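PDB 3P1T: putative histidinol-phosphate aminotransferase from Burkholderia pseudomallei, which probably transfers the amino group of L-histidinol phosphate to 2-oxoglutarate with the help of pyridoxal 5'-phosphate, a step of histidine biosynthesis. Local coordinates for residues L167-T172 with E188-F193; I299-A304 with H311-S316. All coordinates share one frame; numbering follows the deposited sequence.

Following the chain from the N terminus, contact 1 comes first: strand 166-170 runs out into a loop of nineteen residues without helix or strand, and the chain returns parallel to it as strand 190-195. This pair lies inside the seven-stranded mixed sheet of the large domain. Only after that loop has closed does contact 2 begin, where strand 299-303 turns back through eight residues into strand 312-316, a hairpin in the middle of the four-stranded sheet nearer the C terminus. The two closures stand in series and neither encloses the other. Their centres are 27 Å apart, on opposite sides of the chain's centre, yet T172 and R314 each approach bound tartaric acid.

Contact 1. Residues L167-T172 with E188-F193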
loop_
_atom_site.group_PDB
_atom_site.type_symbol
_atom_site.label_atom_id
_atom_site.label_comp_id
_atom_site.label_asym_id
_atom_site.label_seq_id
_atom_site.Cartn_x
_atom_site.Cartn_y
_atom_site.Cartn_z
ATOM N N LEU A 167 -14.413 0.021 20.212
ATOM C CA LEU A 167 -13.087 0.228 20.794
ATOM C C LEU A 167 -12.001 -0.396 19.926
ATOM O O LEU A 167 -12.088 -1.575 19.574
ATOM C CB LEU A 167 -13.030 -0.358 22.213
ATOM C CG LEU A 167 -11.722 -0.194 22.991
ATOM C CD1 LEU A 167 -11.445 1.265 23.328
ATOM C CD2 LEU A 167 -11.741 -0.990 24.253
ATOM N N LEU A 168 -10.990 0.404 19.569
ATOM C CA LEU A 168 -9.803 -0.049 18.845
ATOM C C LEU A 168 -8.581 0.135 19.746
ATOM O O LEU A 168 -8.289 1.264 20.154
ATOM C CB LEU A 168 -9.604 0.675 17.494
ATOM C CG LEU A 168 -8.253 0.402 16.785
ATOM C CD1 LEU A 168 -8.114 -1.070 16.364
ATOM C CD2 LEU A 168 -8.073 1.313 15.589
ATOM N N ILE A 169 -7.880 -0.957 20.066
ATOM C CA ILE A 169 -6.668 -0.884 20.872
ATOM C C ILE A 169 -5.493 -1.102 19.949
ATOM O O ILE A 169 -5.355 -2.165 19.355
ATOM C CB ILE A 169 -6.648 -1.864 22.089
ATOM C CG1 ILE A 169 -7.883 -1.661 23.025
ATOM C CG2 ILE A 169 -5.307 -1.765 22.876
ATOM C CD1 ILE A 169 -7.990 -0.252 23.750
ATOM N N ASP A 170 -4.660 -0.086 19.817
ATOM C CA ASP A 170 -3.459 -0.127 18.989
ATOM C C ASP A 170 -2.313 -0.678 19.852
ATOM O O ASP A 170 -1.749 0.038 20.681
ATOM C CB ASP A 170 -3.171 1.282 18.406
ATOM C CG ASP A 170 -1.870 1.475 17.654
ATOM O OD1 ASP A 170 -1.029 0.548 17.663
ATOM O OD2 ASP A 170 -1.687 2.555 17.064
ATOM N N GLU A 171 -1.999 -1.965 19.658
ATOM C CA GLU A 171 -0.984 -2.668 20.437
ATOM C C GLU A 171 0.385 -2.708 19.718
ATOM O O GLU A 171 1.096 -3.701 19.832
ATOM C CB GLU A 171 -1.456 -4.088 20.767
ATOM C CG GLU A 171 -2.434 -4.127 21.939
ATOM C CD GLU A 171 -2.765 -5.493 22.516
ATOM O OE1 GLU A 171 -2.729 -6.491 21.759
ATOM O OE2 GLU A 171 -3.103 -5.559 23.721
ATOM N N THR A 172 0.791 -1.576 19.067
ATOM C CA THR A 172 2.075 -1.436 18.363
ATOM C C THR A 172 3.261 -1.781 19.286
ATOM O O THR A 172 4.217 -2.438 18.836
ATOM C CB THR A 172 2.229 -0.001 17.804
ATOM O OG1 THR A 172 1.303 0.187 16.739
ATOM C CG2 THR A 172 3.630 0.298 17.272
ATOM N N GLU A 188 -17.536 -8.384 19.109
ATOM C CA GLU A 188 -18.638 -7.631 18.482
ATOM C C GLU A 188 -18.305 -6.121 18.349
ATOM O O GLU A 188 -18.457 -5.575 17.254
ATOM C CB GLU A 188 -19.933 -7.825 19.304
ATOM C CG GLU A 188 -21.226 -7.300 18.684
ATOM C CD GLU A 188 -22.451 -7.289 19.593
ATOM O OE1 GLU A 188 -22.666 -8.280 20.331
ATOM O OE2 GLU A 188 -23.220 -6.299 19.541
ATOM N N ASN A 189 -17.788 -5.485 19.426
ATOM C CA ASN A 189 -17.526 -4.040 19.461
ATOM C C ASN A 189 -16.078 -3.688 19.829
ATOM O O ASN A 189 -15.805 -2.578 20.307
ATOM C CB ASN A 189 -18.464 -3.403 20.499
ATOM C CG ASN A 189 -19.901 -3.780 20.307
ATOM O OD1 ASN A 189 -20.498 -3.565 19.243
ATOM N ND2 ASN A 189 -20.458 -4.408 21.319
ATOM N N GLU A 190 -15.155 -4.613 19.584
ATOM C CA GLU A 190 -13.759 -4.385 19.932
ATOM C C GLU A 190 -12.842 -4.981 18.859
ATOM O O GLU A 190 -13.055 -6.105 18.382
ATOM C CB GLU A 190 -13.445 -4.973 21.325
ATOM C CG GLU A 190 -12.135 -4.493 21.916
ATOM C CD GLU A 190 -11.801 -4.946 23.326
ATOM O OE1 GLU A 190 -12.703 -5.440 24.048
ATOM O OE2 GLU A 190 -10.619 -4.788 23.714
ATOM N N LEU A 191 -11.837 -4.194 18.483
ATOM C CA LEU A 191 -10.808 -4.554 17.516
ATOM C C LEU A 191 -9.414 -4.292 18.108
ATOM O O LEU A 191 -9.263 -3.468 19.016
ATOM C CB LEU A 191 -10.988 -3.782 16.189
ATOM C CG LEU A 191 -12.242 -4.104 15.392
ATOM C CD1 LEU A 191 -13.305 -3.051 15.625
ATOM C CD2 LEU A 191 -11.943 -4.149 13.915
ATOM N N VAL A 192 -8.402 -4.988 17.601
ATOM C CA VAL A 192 -7.028 -4.801 18.074
ATOM C C VAL A 192 -6.097 -4.726 16.828
ATOM O O VAL A 192 -6.326 -5.411 15.826
ATOM C CB VAL A 192 -6.596 -5.887 19.125
ATOM C CG1 VAL A 192 -6.825 -7.309 18.652
ATOM C CG2 VAL A 192 -5.170 -5.701 19.608
ATOM N N PHE A 193 -5.105 -3.826 16.880
ATOM C CA PHE A 193 -4.108 -3.664 15.829
ATOM C C PHE A 193 -2.705 -4.037 16.344
ATOM O O PHE A 193 -2.327 -3.623 17.431
ATOM C CB PHE A 193 -4.117 -2.227 15.282
ATOM C CG PHE A 193 -2.985 -1.902 14.331
ATOM C CD1 PHE A 193 -3.080 -2.211 12.975
ATOM C CD2 PHE A 193 -1.821 -1.278 14.790
ATOM C CE1 PHE A 193 -2.026 -1.921 12.100
ATOM C CE2 PHE A 193 -0.765 -0.996 13.914
ATOM C CZ PHE A 193 -0.889 -1.291 12.571
#
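L167 to D170 pair in parallel register with E190 to F193, joined by backbone hydrogen bonds that pass back and forth between the strands. L191 N gives a nearly straight bond of 2.8 Å to L167 O, I169 N reaches L191 O at 3.1 Å, and F193 N reaches I169 O at 3.0 Å. Bonds from L167 N to N189 O and from E171 N to F193 O extend the pairing past both ends.

Apolar contacts pack one face, where L168 CD1 lies 4.0 Å from L191 CB and also nears F193 CB; branched and aromatic residues suit this buried sheet. On the other face, V192 CG2 meets E171 OE1, whose carboxylate forms a salt bridge with R194. The carboxylate of E190 lies beside L167 CD2 and pairs with R161.

Among the polar groups, D170 OD1 accepts from T172 N (3.1 Å), making an Asx turn, and from T172 OG1. With CG anti to the backbone N (chi1 173°), the D170 carboxylate stands 88° to the F193 ring, and OD1 comes 3.5 Å from F193 CD2 at its edge. D170 OD2 bonds Y103; its place at the end of this strand recalls the aspartate that in relatives faces the cofactor's pyridine nitrogen.

Helix 76-87 lies against L168, D170 and F193, while strands 137-142 and 208-211 flank the pair.

Contact 2. Residues I299-A304 with H311-S316; sequences IQVKDA and HHIRIS
K302 and R314 form an antiparallel hydrogen-bonded pair: K302 N donates to R314 O at 3.2 Å, and R314 N donates to K302 O at 2.9 Å. Further along, A304 N binds H312 O from 42° above the carbonyl plane, and A304 CB, small enough to come close, lies 3.8 Å from H312 CB. The side chains of K302 and R314 run alongside each other, K302 CG sitting 3.8 Å above one face of the guanidinium, toward its rim. The lysine chain bends at chi2 and chi3, which carries NZ off to Q306. Away from the guanidinium, V301 packs on the isoleucines: its CG1 lies 4.0 Å from I315 CG1, while V301 CG2 meets I313 CD1; beta-branched residues suit this surface, which L291 and L326 of helices 288-296 and 320-333 cover.

Beyond this shell, a water joins D303 OD1 to H311 N, and G305 N also donates to D303 OD1. R314 NH1 is held by N146 and by tartaric acid, and the guanidinium makes a cation-pi contact with F279. The pair is a beta hairpin of the small domain in a fold-type I aminotransferase, its arginine placed like the one that in relatives grips the substrate's anionic group.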
loop_
_atom_site.group_PDB
_atom_site.type_symbol
_atom_site.label_atom_id
_atom_site.label_comp_id
_atom_site.label_asym_id
_atom_site.label_seq_id
_atom_site.Cartn_x
_atom_site.Cartn_y
_atom_site.Cartn_z
ATOM N N ILE A 299 23.649 12.842 18.237
ATOM C CA ILE A 299 22.640 12.046 18.924
ATOM C C ILE A 299 21.284 12.645 18.561
ATOM O O ILE A 299 21.059 13.842 18.749
ATOM C CB ILE A 299 22.925 11.975 20.448
ATOM C CG1 ILE A 299 24.250 11.215 20.678
ATOM C CG2 ILE A 299 21.770 11.275 21.184
ATOM C CD1 ILE A 299 24.812 11.312 22.010
ATOM N N GLN A 300 20.407 11.820 17.971
ATOM C CA GLN A 300 19.103 12.271 17.502
ATOM C C GLN A 300 17.991 11.645 18.372
ATOM O O GLN A 300 17.803 10.432 18.350
ATOM C CB GLN A 300 18.944 11.908 16.005
ATOM C CG GLN A 300 17.948 12.752 15.246
ATOM N N VAL A 301 17.300 12.462 19.180
ATOM C CA VAL A 301 16.168 12.000 20.004
ATOM C C VAL A 301 14.876 12.645 19.428
ATOM O O VAL A 301 14.975 13.414 18.473
ATOM C CB VAL A 301 16.321 12.244 21.541
ATOM C CG1 VAL A 301 17.520 11.488 22.111
ATOM C CG2 VAL A 301 16.363 13.727 21.903
ATOM N N LYS A 302 13.685 12.324 19.981
ATOM C CA LYS A 302 12.396 12.854 19.523
ATOM C C LYS A 302 11.859 13.904 20.492
ATOM O O LYS A 302 11.852 13.678 21.704
ATOM C CB LYS A 302 11.374 11.699 19.371
ATOM C CG LYS A 302 9.917 12.102 19.030
ATOM C CD LYS A 302 9.698 12.645 17.620
ATOM C CE LYS A 302 9.652 11.552 16.595
ATOM N NZ LYS A 302 9.379 12.074 15.239
ATOM N N ASP A 303 11.389 15.047 19.948
ATOM C CA ASP A 303 10.735 16.111 20.710
ATOM C C ASP A 303 9.278 15.682 20.915
ATOM O O ASP A 303 8.526 15.574 19.945
ATOM C CB ASP A 303 10.868 17.470 19.980
ATOM C CG ASP A 303 10.268 18.700 20.660
ATOM O OD1 ASP A 303 9.626 18.548 21.732
ATOM O OD2 ASP A 303 10.449 19.819 20.128
ATOM N N ALA A 304 8.889 15.400 22.170
ATOM C CA ALA A 304 7.544 14.919 22.493
ATOM C C ALA A 304 6.465 16.034 22.339
ATOM O O ALA A 304 5.277 15.758 22.544
ATOM C CB ALA A 304 7.519 14.344 23.902
ATOM N N HIS A 311 8.344 20.223 26.126
ATOM C CA HIS A 311 9.347 20.231 27.184
ATOM C C HIS A 311 9.480 18.814 27.804
ATOM O O HIS A 311 9.621 18.634 29.021
ATOM C CB HIS A 311 9.054 21.311 28.244
ATOM C CG HIS A 311 9.127 22.684 27.661
ATOM N ND1 HIS A 311 10.336 23.367 27.511
ATOM C CD2 HIS A 311 8.144 23.414 27.092
ATOM C CE1 HIS A 311 10.032 24.499 26.887
ATOM N NE2 HIS A 311 8.725 24.582 26.634
ATOM N N HIS A 312 9.484 17.824 26.901
ATOM C CA HIS A 312 9.701 16.396 27.109
ATOM C C HIS A 312 10.430 15.841 25.908
ATOM O O HIS A 312 10.256 16.361 24.800
ATOM C CB HIS A 312 8.384 15.633 27.331
ATOM C CG HIS A 312 7.766 15.776 28.683
ATOM N ND1 HIS A 312 6.906 16.814 28.972
ATOM C CD2 HIS A 312 7.830 14.948 29.754
ATOM C CE1 HIS A 312 6.516 16.616 30.222
ATOM N NE2 HIS A 312 7.045 15.503 30.734
ATOM N N ILE A 313 11.229 14.791 26.097
ATOM C CA ILE A 313 11.894 14.128 24.979
ATOM C C ILE A 313 11.614 12.629 25.093
ATOM O O ILE A 313 11.525 12.093 26.196
ATOM C CB ILE A 313 13.419 14.428 24.821
ATOM C CG1 ILE A 313 14.208 14.169 26.134
ATOM C CG2 ILE A 313 13.646 15.849 24.281
ATOM C CD1 ILE A 313 15.702 14.157 26.016
ATOM N N ARG A 314 11.424 11.975 23.954
ATOM C CA ARG A 314 11.208 10.538 23.877
ATOM C C ARG A 314 12.480 9.936 23.328
ATOM O O ARG A 314 12.848 10.193 22.179
ATOM C CB ARG A 314 9.964 10.187 23.027
ATOM C CG ARG A 314 9.537 8.723 23.149
ATOM C CD ARG A 314 8.635 8.283 22.011
ATOM N NE ARG A 314 9.374 8.266 20.752
ATOM C CZ ARG A 314 8.819 8.379 19.558
ATOM N NH1 ARG A 314 7.508 8.524 19.441
ATOM N NH2 ARG A 314 9.573 8.375 18.468
ATOM N N ILE A 315 13.201 9.214 24.182
ATOM C CA ILE A 315 14.472 8.576 23.828
ATOM C C ILE A 315 14.226 7.101 23.518
ATOM O O ILE A 315 13.766 6.366 24.399
ATOM C CB ILE A 315 15.513 8.749 24.978
ATOM C CG1 ILE A 315 15.688 10.233 25.383
ATOM C CG2 ILE A 315 16.836 8.081 24.586
ATOM C CD1 ILE A 315 16.553 10.470 26.609
ATOM N N SER A 316 14.541 6.656 22.293
ATOM C CA SER A 316 14.393 5.236 21.961
ATOM C C SER A 316 15.537 4.420 22.589
ATOM O O SER A 316 16.580 4.983 22.958
ATOM C CB SER A 316 14.349 5.029 20.452
ATOM O OG SER A 316 13.253 5.729 19.894
HETATM O O HOH W 1 9.511 21.262 23.559
#